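Sigma-c capsid protein (Avian reovirus, PDB 2VRS) serves as the trimeric fibre of the virion that attaches it to host cells and induces apoptosis, this chain holding part of the coiled-coil shaft and the globular head. Local coordinates at residues H108-D113 and L145-P150; T125-L130 and G193-A198; D162-R167 and S202-T207. All blocks are in the same frame, centred on the assembly; numbering follows the deposited sequence.

Interaction 1. Residues H108-D113 and L145-P150; sequences HGRRTD and LARLVP
Where a type II' beta turn, His-108 to Arg-111, faces the 3-10 segment 145-148 in the beta-barrel head, the side chains of Arg-110 and Arg-147 cross at about a right angle. Their guanidinium planes stand 86° apart: NH2 of Arg-147 lies over one face of the Arg-110 group, toward its rim, 3.3 Å from NH2 of Arg-110. Two donors so close cannot bond to each other. Asp-63, in a salt bridge with Arg-110, probably offsets the charge of that residue, while Arg-147 NH2 bonds to the hydroxyl of Thr-211 and the Arg-147 side chain makes a cation-pi contact with Tyr-65. Bends at chi2 and chi3 fold the Arg-147 chain back toward the turn. There its NE reaches a water, 3.0 Å away, which also donates to Gly-109 O and to Thr-112 OG1. On the other branch of Thr-112, the methyl CG2 touches Leu-148 CD2 at 4.3 Å, and Leu-148 continues into an apolar layer with Met-83 and Phe-85. Thr-112 carries the direct link between the segments. With chi1 at -66°, its hydroxyl sits beside its own backbone N, and OG1 donates in the carbonyl plane to Arg-147 O at 2.7 Å.

Interaction 2. Residues T125-L130 and G193-A198; sequences TSNVVL and GGDGTA
The tight part of this meeting of two surface loops is a CA-H...O contact, with CA of Asn-127 only 3.1 Å from Gly-194 O. CB of Asn-127 touches the same oxygen at 3.2 Å, and also meets Asp-195 OD1 at 3.4 Å. The Asn-127 and Asp-195 side chains lie side by side, pointing the same way, with amide and carboxylate planes 28° apart. A chi1 of 63° tucks the amide of Asn-127 between its own backbone N and carbonyl carbon. The two segments pass in nearly opposite directions without one direct hydrogen bond, and the buried backbone N of Asn-127 finds no partner. The backbone of Thr-125 is close as well, its C atom 3.4 Å from Gly-196 O, but the exposed side chains there fit more loosely: methyl CG2 of Thr-125 lies 3.8 Å from Thr-197 OG1. The pair exemplifies loops whose polar links are left to water. One molecule donates to both Ser-126 O and Gly-196 O, 2.6 Å from the latter; another joins Asn-127 O to Gly-193 N. At this end of the head domain, backbone bonds continue the contact, from the carbonyl of Asn-127 to Thr-192, just beyond strand 185-191, and from Ala-198, which opens strand 198-210, to Val-124 in strand 121-124.

Interaction 3. Residues D162-R167 and S202-T207; sequences DVSFTR and SLTVRT
Into the notch where Val-163 CG1 meets the edge of the Phe-165 ring, in the ring plane, Leu-203 sets its CD1 methyl, on the buried face of an antiparallel strand pair. With CG anti to the backbone N (chi1 176°), the leucine brings CD1 to 3.4 Å from CG1 of Val-163, tighter than usual carbon contact. Leu-203 CD1 also lies 4.1 Å from CD2 of Phe-165, approaching the ring obliquely. Farther along, CG2 of Val-163 and CG2 of Val-205 form a softer contact at 4.4 Å. Phe-190 of strand 185-191 packs on Val-163, Phe-165 and Leu-203, covering part of this face. The other face is shallow and polar: Ser-164 OG and Thr-204 OG1 hydrogen-bond at 2.6 Å, either being a possible donor. From the serine hydroxyl one water reaches Ser-202 O; from the threonine hydroxyl another makes a weak bond to Asp-162 O. Asp-162 and Arg-206 rise from this polar face too, yet their charged ends turn to salt bridges with Arg-206 and Asp-162 of neighbouring subunits. Four backbone bonds hold the register; Asp-162 N, for instance, lies 2.8 Å from Arg-206 O. One apolar face turned inward and one polar face turned outward toward solvent and the other subunits are typical of a beta-barrel wall, here that of the trimeric fibre head.

From the N-terminal helix 3-38 the chain passes through the beta-spiral region to the head, where all three contacts lie. Interaction 1 closes first, when the 3-10 segment 145-148 returns to the turn at 108-111. Segment 125-130 lies within that loop, but its partner, 193-198, comes much later, so interactions 1 and 2 cross; their nearest atoms are about 17 Å apart. Interaction 3 opens after interaction 1 has closed and ends beyond 193-198, crossing interaction 2 as well. Arg-167 joins the latter two, its NH2 making a weak hydrogen bond to Asp-195 O. Strand 198-210 runs beside strand 111-119, linking interaction 3 to interaction 1 within one sheet.

Interaction 1. Residues H108-D113 and L145-P150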
loop_
_atom_site.group_PDB
_atom_site.type_symbol
_atom_site.label_atom_id
_atom_site.label_comp_id
_atom_site.label_asym_id
_atom_site.label_seq_id
_atom_site.Cartn_x
_atom_site.Cartn_y
_atom_site.Cartn_z
ATOM N N HIS C 108 12.130 -4.421 0.556
ATOM C CA HIS C 108 11.676 -3.336 -0.320
ATOM C C HIS C 108 10.287 -2.927 0.188
ATOM O O HIS C 108 9.350 -3.730 0.155
ATOM C CB HIS C 108 11.683 -3.766 -1.813
ATOM C CG HIS C 108 10.931 -5.044 -2.100
ATOM N ND1 HIS C 108 9.782 -5.069 -2.859
ATOM C CD2 HIS C 108 11.163 -6.335 -1.726
ATOM C CE1 HIS C 108 9.315 -6.309 -2.917
ATOM N NE2 HIS C 108 10.145 -7.096 -2.251
ATOM N N GLY C 109 10.185 -1.696 0.709
ATOM C CA GLY C 109 8.971 -1.295 1.371
ATOM C C GLY C 109 8.863 -2.208 2.575
ATOM O O GLY C 109 9.893 -2.598 3.178
ATOM N N ARG C 110 7.642 -2.623 2.868
ATOM C CA ARG C 110 7.467 -3.521 4.014
ATOM C C ARG C 110 7.427 -4.984 3.573
ATOM O O ARG C 110 6.946 -5.835 4.306
ATOM C CB ARG C 110 6.201 -3.159 4.787
ATOM C CG ARG C 110 6.346 -1.769 5.393
ATOM C CD ARG C 110 5.317 -1.471 6.515
ATOM N NE ARG C 110 5.774 -2.153 7.701
ATOM C CZ ARG C 110 6.608 -1.652 8.615
ATOM N NH1 ARG C 110 7.033 -0.386 8.573
ATOM N NH2 ARG C 110 6.972 -2.417 9.619
ATOM N N ARG C 111 7.924 -5.278 2.379
ATOM C CA ARG C 111 8.093 -6.671 1.962
ATOM C C ARG C 111 9.559 -7.092 2.139
ATOM O O ARG C 111 10.495 -6.342 1.755
ATOM C CB ARG C 111 7.707 -6.824 0.480
ATOM C CG ARG C 111 7.757 -8.306 -0.014
ATOM C CD ARG C 111 6.572 -9.175 0.535
ATOM N NE ARG C 111 6.740 -10.553 -0.029
ATOM C CZ ARG C 111 5.963 -11.572 0.277
ATOM N NH1 ARG C 111 5.000 -11.366 1.140
ATOM N NH2 ARG C 111 6.136 -12.776 -0.263
ATOM N N THR C 112 9.767 -8.280 2.688
ATOM C CA THR C 112 11.106 -8.867 2.795
ATOM C C THR C 112 11.115 -10.218 2.181
ATOM O O THR C 112 10.364 -11.100 2.608
ATOM C CB THR C 112 11.595 -8.922 4.264
ATOM O OG1 THR C 112 11.752 -7.576 4.704
ATOM C CG2 THR C 112 12.875 -9.687 4.373
ATOM N N ASP C 113 11.924 -10.359 1.130
ATOM C CA ASP C 113 11.984 -11.635 0.386
ATOM C C ASP C 113 13.258 -12.336 0.683
ATOM O O ASP C 113 14.322 -11.729 0.554
ATOM C CB ASP C 113 11.792 -11.394 -1.124
ATOM C CG ASP C 113 10.379 -10.846 -1.436
ATOM O OD1 ASP C 113 9.415 -11.475 -0.947
ATOM O OD2 ASP C 113 10.248 -9.824 -2.135
ATOM N N LEU C 145 17.036 -5.052 12.218
ATOM C CA LEU C 145 16.214 -6.245 12.618
ATOM C C LEU C 145 14.704 -6.178 12.329
ATOM O O LEU C 145 14.039 -7.225 12.116
ATOM C CB LEU C 145 16.450 -6.620 14.089
ATOM C CG LEU C 145 16.395 -8.114 14.444
ATOM C CD1 LEU C 145 17.169 -9.006 13.448
ATOM C CD2 LEU C 145 16.897 -8.350 15.849
ATOM N N ALA C 146 14.168 -4.963 12.292
ATOM C CA ALA C 146 12.746 -4.770 12.090
ATOM C C ALA C 146 12.321 -5.347 10.748
ATOM O O ALA C 146 11.189 -5.769 10.597
ATOM C CB ALA C 146 12.397 -3.316 12.161
ATOM N N ARG C 147 13.254 -5.403 9.798
ATOM C CA ARG C 147 12.900 -5.908 8.422
ATOM C C ARG C 147 12.777 -7.426 8.363
ATOM O O ARG C 147 12.451 -7.962 7.294
ATOM C CB ARG C 147 13.918 -5.468 7.383
ATOM C CG ARG C 147 14.147 -3.935 7.323
ATOM C CD ARG C 147 13.155 -3.195 6.440
ATOM N NE ARG C 147 11.748 -3.356 6.842
ATOM C CZ ARG C 147 11.134 -2.682 7.815
ATOM N NH1 ARG C 147 11.788 -1.779 8.543
ATOM N NH2 ARG C 147 9.850 -2.933 8.064
ATOM N N LEU C 148 13.071 -8.112 9.473
ATOM C CA LEU C 148 13.081 -9.578 9.494
ATOM C C LEU C 148 11.980 -10.102 10.399
ATOM O O LEU C 148 11.916 -11.294 10.712
ATOM C CB LEU C 148 14.448 -10.115 9.988
ATOM C CG LEU C 148 15.683 -9.601 9.228
ATOM C CD1 LEU C 148 16.950 -10.254 9.779
ATOM C CD2 LEU C 148 15.519 -9.841 7.727
ATOM N N VAL C 149 11.156 -9.178 10.876
ATOM C CA VAL C 149 10.017 -9.495 11.753
ATOM C C VAL C 149 8.699 -9.255 11.011
ATOM O O VAL C 149 8.431 -8.146 10.531
ATOM C CB VAL C 149 10.026 -8.617 13.063
ATOM C CG1 VAL C 149 8.836 -8.992 13.935
ATOM C CG2 VAL C 149 11.325 -8.865 13.857
ATOM N N PRO C 150 7.864 -10.306 10.904
ATOM C CA PRO C 150 6.587 -10.188 10.194
ATOM C C PRO C 150 5.582 -9.330 10.969
ATOM O O PRO C 150 5.656 -9.263 12.213
ATOM C CB PRO C 150 6.077 -11.626 10.151
ATOM C CG PRO C 150 6.699 -12.260 11.429
ATOM C CD PRO C 150 8.074 -11.662 11.453
HETATM O O HOH W 1 10.541 -5.097 4.705
HETATM O O HOH W 2 9.761 -0.386 10.680
#

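Interaction 2. Residues T125-L130 and G193-A198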
loop_
_atom_site.group_PDB
_atom_site.type_symbol
_atom_site.label_atom_id
_atom_site.label_comp_id
_atom_site.label_asym_id
_atom_site.label_seq_id
_atom_site.Cartn_x
_atom_site.Cartn_y
_atom_site.Cartn_z
ATOM N N THR C 125 15.263 -38.384 8.875
ATOM C CA THR C 125 14.900 -39.749 9.262
ATOM C C THR C 125 13.495 -40.149 8.851
ATOM O O THR C 125 13.086 -41.281 9.073
ATOM C CB THR C 125 15.063 -39.949 10.774
ATOM O OG1 THR C 125 14.228 -39.023 11.469
ATOM C CG2 THR C 125 16.504 -39.696 11.195
ATOM N N SER C 126 12.767 -39.237 8.216
ATOM C CA SER C 126 11.373 -39.479 7.906
ATOM C C SER C 126 11.014 -38.914 6.538
ATOM O O SER C 126 11.899 -38.443 5.815
ATOM C CB SER C 126 10.492 -38.901 9.018
ATOM O OG SER C 126 9.122 -39.086 8.708
ATOM N N ASN C 127 9.737 -38.994 6.162
ATOM C CA ASN C 127 9.292 -38.496 4.851
ATOM C C ASN C 127 8.935 -36.992 4.852
ATOM O O ASN C 127 8.629 -36.412 3.810
ATOM C CB ASN C 127 8.139 -39.336 4.308
ATOM C CG ASN C 127 6.897 -39.262 5.180
ATOM O OD1 ASN C 127 6.974 -38.962 6.363
ATOM N ND2 ASN C 127 5.746 -39.562 4.593
ATOM N N VAL C 128 8.960 -36.395 6.035
ATOM C CA VAL C 128 8.666 -34.962 6.241
ATOM C C VAL C 128 9.645 -34.468 7.304
ATOM O O VAL C 128 9.990 -35.214 8.226
ATOM C CB VAL C 128 7.201 -34.734 6.729
ATOM C CG1 VAL C 128 6.972 -33.274 7.079
ATOM C CG2 VAL C 128 6.193 -35.142 5.665
ATOM N N VAL C 129 10.108 -33.225 7.182
ATOM C CA VAL C 129 10.997 -32.635 8.166
ATOM C C VAL C 129 10.540 -31.198 8.446
ATOM O O VAL C 129 9.946 -30.549 7.563
ATOM C CB VAL C 129 12.463 -32.651 7.681
ATOM C CG1 VAL C 129 12.644 -31.796 6.405
ATOM C CG2 VAL C 129 13.432 -32.200 8.771
ATOM N N LEU C 130 10.809 -30.739 9.674
ATOM C CA LEU C 130 10.576 -29.365 10.071
ATOM C C LEU C 130 11.919 -28.659 10.225
ATOM O O LEU C 130 12.886 -29.235 10.736
ATOM C CB LEU C 130 9.777 -29.313 11.378
ATOM C CG LEU C 130 8.254 -29.365 11.263
ATOM C CD1 LEU C 130 7.663 -30.588 10.540
ATOM C CD2 LEU C 130 7.632 -29.196 12.661
ATOM N N GLY C 193 11.617 -36.340 0.252
ATOM C CA GLY C 193 11.860 -37.044 -1.014
ATOM C C GLY C 193 12.059 -38.550 -0.865
ATOM O O GLY C 193 12.522 -39.203 -1.802
ATOM N N GLY C 194 11.731 -39.089 0.307
ATOM C CA GLY C 194 11.811 -40.526 0.578
ATOM C C GLY C 194 11.483 -40.891 2.017
ATOM O O GLY C 194 10.822 -40.136 2.728
ATOM N N ASP C 195 11.938 -42.064 2.445
ATOM C CA ASP C 195 11.721 -42.543 3.808
ATOM C C ASP C 195 13.039 -42.969 4.430
ATOM O O ASP C 195 14.051 -43.108 3.727
ATOM C CB ASP C 195 10.719 -43.712 3.821
ATOM C CG ASP C 195 9.324 -43.297 3.369
ATOM O OD1 ASP C 195 8.564 -42.744 4.196
ATOM O OD2 ASP C 195 8.974 -43.541 2.190
ATOM N N GLY C 196 13.037 -43.148 5.749
ATOM C CA GLY C 196 14.211 -43.631 6.455
ATOM C C GLY C 196 15.330 -42.622 6.587
ATOM O O GLY C 196 15.174 -41.452 6.199
ATOM N N THR C 197 16.448 -43.071 7.162
ATOM C CA THR C 197 17.636 -42.226 7.342
ATOM C C THR C 197 18.255 -41.936 5.980
ATOM O O THR C 197 18.406 -42.831 5.139
ATOM C CB THR C 197 18.667 -42.844 8.336
ATOM O OG1 THR C 197 18.125 -42.819 9.668
ATOM C CG2 THR C 197 19.981 -42.053 8.352
ATOM N N ALA C 198 18.586 -40.665 5.764
ATOM C CA ALA C 198 19.090 -40.206 4.484
ATOM C C ALA C 198 19.646 -38.827 4.681
ATOM O O ALA C 198 19.481 -38.224 5.743
ATOM C CB ALA C 198 17.985 -40.181 3.453
HETATM O O HOH W 3 13.950 -39.837 4.527
HETATM O O HOH W 4 8.875 -37.355 1.038
#

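Interaction 3. Residues D162-R167 and S202-T207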
loop_
_atom_site.group_PDB
_atom_site.type_symbol
_atom_site.label_atom_id
_atom_site.label_comp_id
_atom_site.label_asym_id
_atom_site.label_seq_id
_atom_site.Cartn_x
_atom_site.Cartn_y
_atom_site.Cartn_z
ATOM N N ASP C 162 9.018 -22.115 -0.994
ATOM C CA ASP C 162 9.526 -23.069 -1.990
ATOM C C ASP C 162 10.830 -23.687 -1.490
ATOM O O ASP C 162 11.714 -22.974 -1.041
ATOM C CB ASP C 162 9.831 -22.330 -3.294
ATOM C CG ASP C 162 8.585 -21.876 -4.020
ATOM O OD1 ASP C 162 7.493 -22.407 -3.773
ATOM O OD2 ASP C 162 8.728 -20.997 -4.853
ATOM N N VAL C 163 10.963 -25.001 -1.597
ATOM C CA VAL C 163 12.166 -25.659 -1.134
ATOM C C VAL C 163 12.660 -26.542 -2.279
ATOM O O VAL C 163 11.850 -27.099 -3.044
ATOM C CB VAL C 163 11.863 -26.499 0.129
ATOM C CG1 VAL C 163 13.020 -27.373 0.516
ATOM C CG2 VAL C 163 11.520 -25.555 1.292
ATOM N N SER C 164 13.982 -26.653 -2.385
ATOM C CA SER C 164 14.586 -27.645 -3.289
ATOM C C SER C 164 15.840 -28.220 -2.615
ATOM O O SER C 164 16.430 -27.574 -1.756
ATOM C CB SER C 164 14.919 -26.995 -4.645
ATOM O OG SER C 164 16.156 -26.323 -4.613
ATOM N N PHE C 165 16.202 -29.455 -2.956
ATOM C CA PHE C 165 17.452 -30.015 -2.409
ATOM C C PHE C 165 17.829 -31.207 -3.267
ATOM O O PHE C 165 16.999 -31.736 -4.045
ATOM C CB PHE C 165 17.239 -30.457 -0.954
ATOM C CG PHE C 165 16.019 -31.331 -0.745
ATOM C CD1 PHE C 165 16.075 -32.721 -0.953
ATOM C CD2 PHE C 165 14.802 -30.762 -0.372
ATOM C CE1 PHE C 165 14.936 -33.528 -0.790
ATOM C CE2 PHE C 165 13.671 -31.556 -0.194
ATOM C CZ PHE C 165 13.729 -32.943 -0.394
ATOM N N THR C 166 19.060 -31.687 -3.032
ATOM C CA THR C 166 19.538 -32.902 -3.682
ATOM C C THR C 166 19.461 -34.063 -2.671
ATOM O O THR C 166 19.873 -33.914 -1.506
ATOM C CB THR C 166 20.970 -32.698 -4.156
ATOM O OG1 THR C 166 20.992 -31.617 -5.091
ATOM C CG2 THR C 166 21.508 -33.968 -4.843
ATOM N N ARG C 167 18.919 -35.191 -3.133
ATOM C CA ARG C 167 18.857 -36.451 -2.389
ATOM C C ARG C 167 19.136 -37.591 -3.379
ATOM O O ARG C 167 18.438 -37.722 -4.395
ATOM C CB ARG C 167 17.480 -36.657 -1.769
ATOM C CG ARG C 167 17.321 -37.967 -0.991
ATOM C CD ARG C 167 15.894 -38.165 -0.524
ATOM N NE ARG C 167 15.734 -39.457 0.146
ATOM C CZ ARG C 167 15.228 -39.658 1.360
ATOM N NH1 ARG C 167 14.785 -38.648 2.106
ATOM N NH2 ARG C 167 15.145 -40.898 1.827
ATOM N N SER C 202 22.491 -29.189 -0.525
ATOM C CA SER C 202 22.176 -28.132 -1.513
ATOM C C SER C 202 20.730 -27.644 -1.334
ATOM O O SER C 202 19.964 -27.509 -2.312
ATOM C CB SER C 202 22.348 -28.631 -2.964
ATOM O OG SER C 202 23.692 -29.069 -3.178
ATOM N N LEU C 203 20.362 -27.425 -0.079
ATOM C CA LEU C 203 18.998 -26.985 0.232
ATOM C C LEU C 203 18.849 -25.526 -0.155
ATOM O O LEU C 203 19.737 -24.709 0.124
ATOM C CB LEU C 203 18.711 -27.172 1.739
ATOM C CG LEU C 203 17.372 -26.686 2.314
ATOM C CD1 LEU C 203 16.128 -27.498 1.806
ATOM C CD2 LEU C 203 17.472 -26.731 3.868
ATOM N N THR C 204 17.750 -25.168 -0.835
ATOM C CA THR C 204 17.458 -23.767 -1.101
ATOM C C THR C 204 16.063 -23.517 -0.509
ATOM O O THR C 204 15.212 -24.427 -0.454
ATOM C CB THR C 204 17.429 -23.422 -2.637
ATOM O OG1 THR C 204 16.345 -24.127 -3.237
ATOM C CG2 THR C 204 18.759 -23.790 -3.332
ATOM N N VAL C 205 15.876 -22.321 0.032
ATOM C CA VAL C 205 14.577 -21.948 0.627
ATOM C C VAL C 205 14.280 -20.557 0.034
ATOM O O VAL C 205 15.148 -19.664 0.044
ATOM C CB VAL C 205 14.677 -21.829 2.178
ATOM C CG1 VAL C 205 13.399 -21.236 2.756
ATOM C CG2 VAL C 205 14.912 -23.212 2.850
ATOM N N ARG C 206 13.096 -20.398 -0.536
ATOM C CA ARG C 206 12.647 -19.099 -1.046
ATOM C C ARG C 206 11.250 -18.829 -0.497
ATOM O O ARG C 206 10.337 -19.665 -0.623
ATOM C CB ARG C 206 12.609 -19.080 -2.575
ATOM C CG ARG C 206 13.957 -19.337 -3.184
ATOM C CD ARG C 206 14.005 -18.839 -4.613
ATOM N NE ARG C 206 13.627 -17.427 -4.730
ATOM C CZ ARG C 206 13.591 -16.773 -5.888
ATOM N NH1 ARG C 206 13.912 -17.409 -7.002
ATOM N NH2 ARG C 206 13.246 -15.495 -5.937
ATOM N N THR C 207 11.124 -17.662 0.108
ATOM C CA THR C 207 9.854 -17.238 0.675
ATOM C C THR C 207 9.907 -15.728 0.870
ATOM O O THR C 207 10.895 -15.080 0.561
ATOM C CB THR C 207 9.504 -18.027 1.999
ATOM O OG1 THR C 207 8.124 -17.763 2.355
ATOM C CG2 THR C 207 10.428 -17.647 3.187
HETATM O O HOH W 5 13.778 -23.012 -3.290
HETATM O O HOH W 6 18.739 -27.240 -4.682
HETATM O O HOH W 7 23.580 -30.894 -5.632
#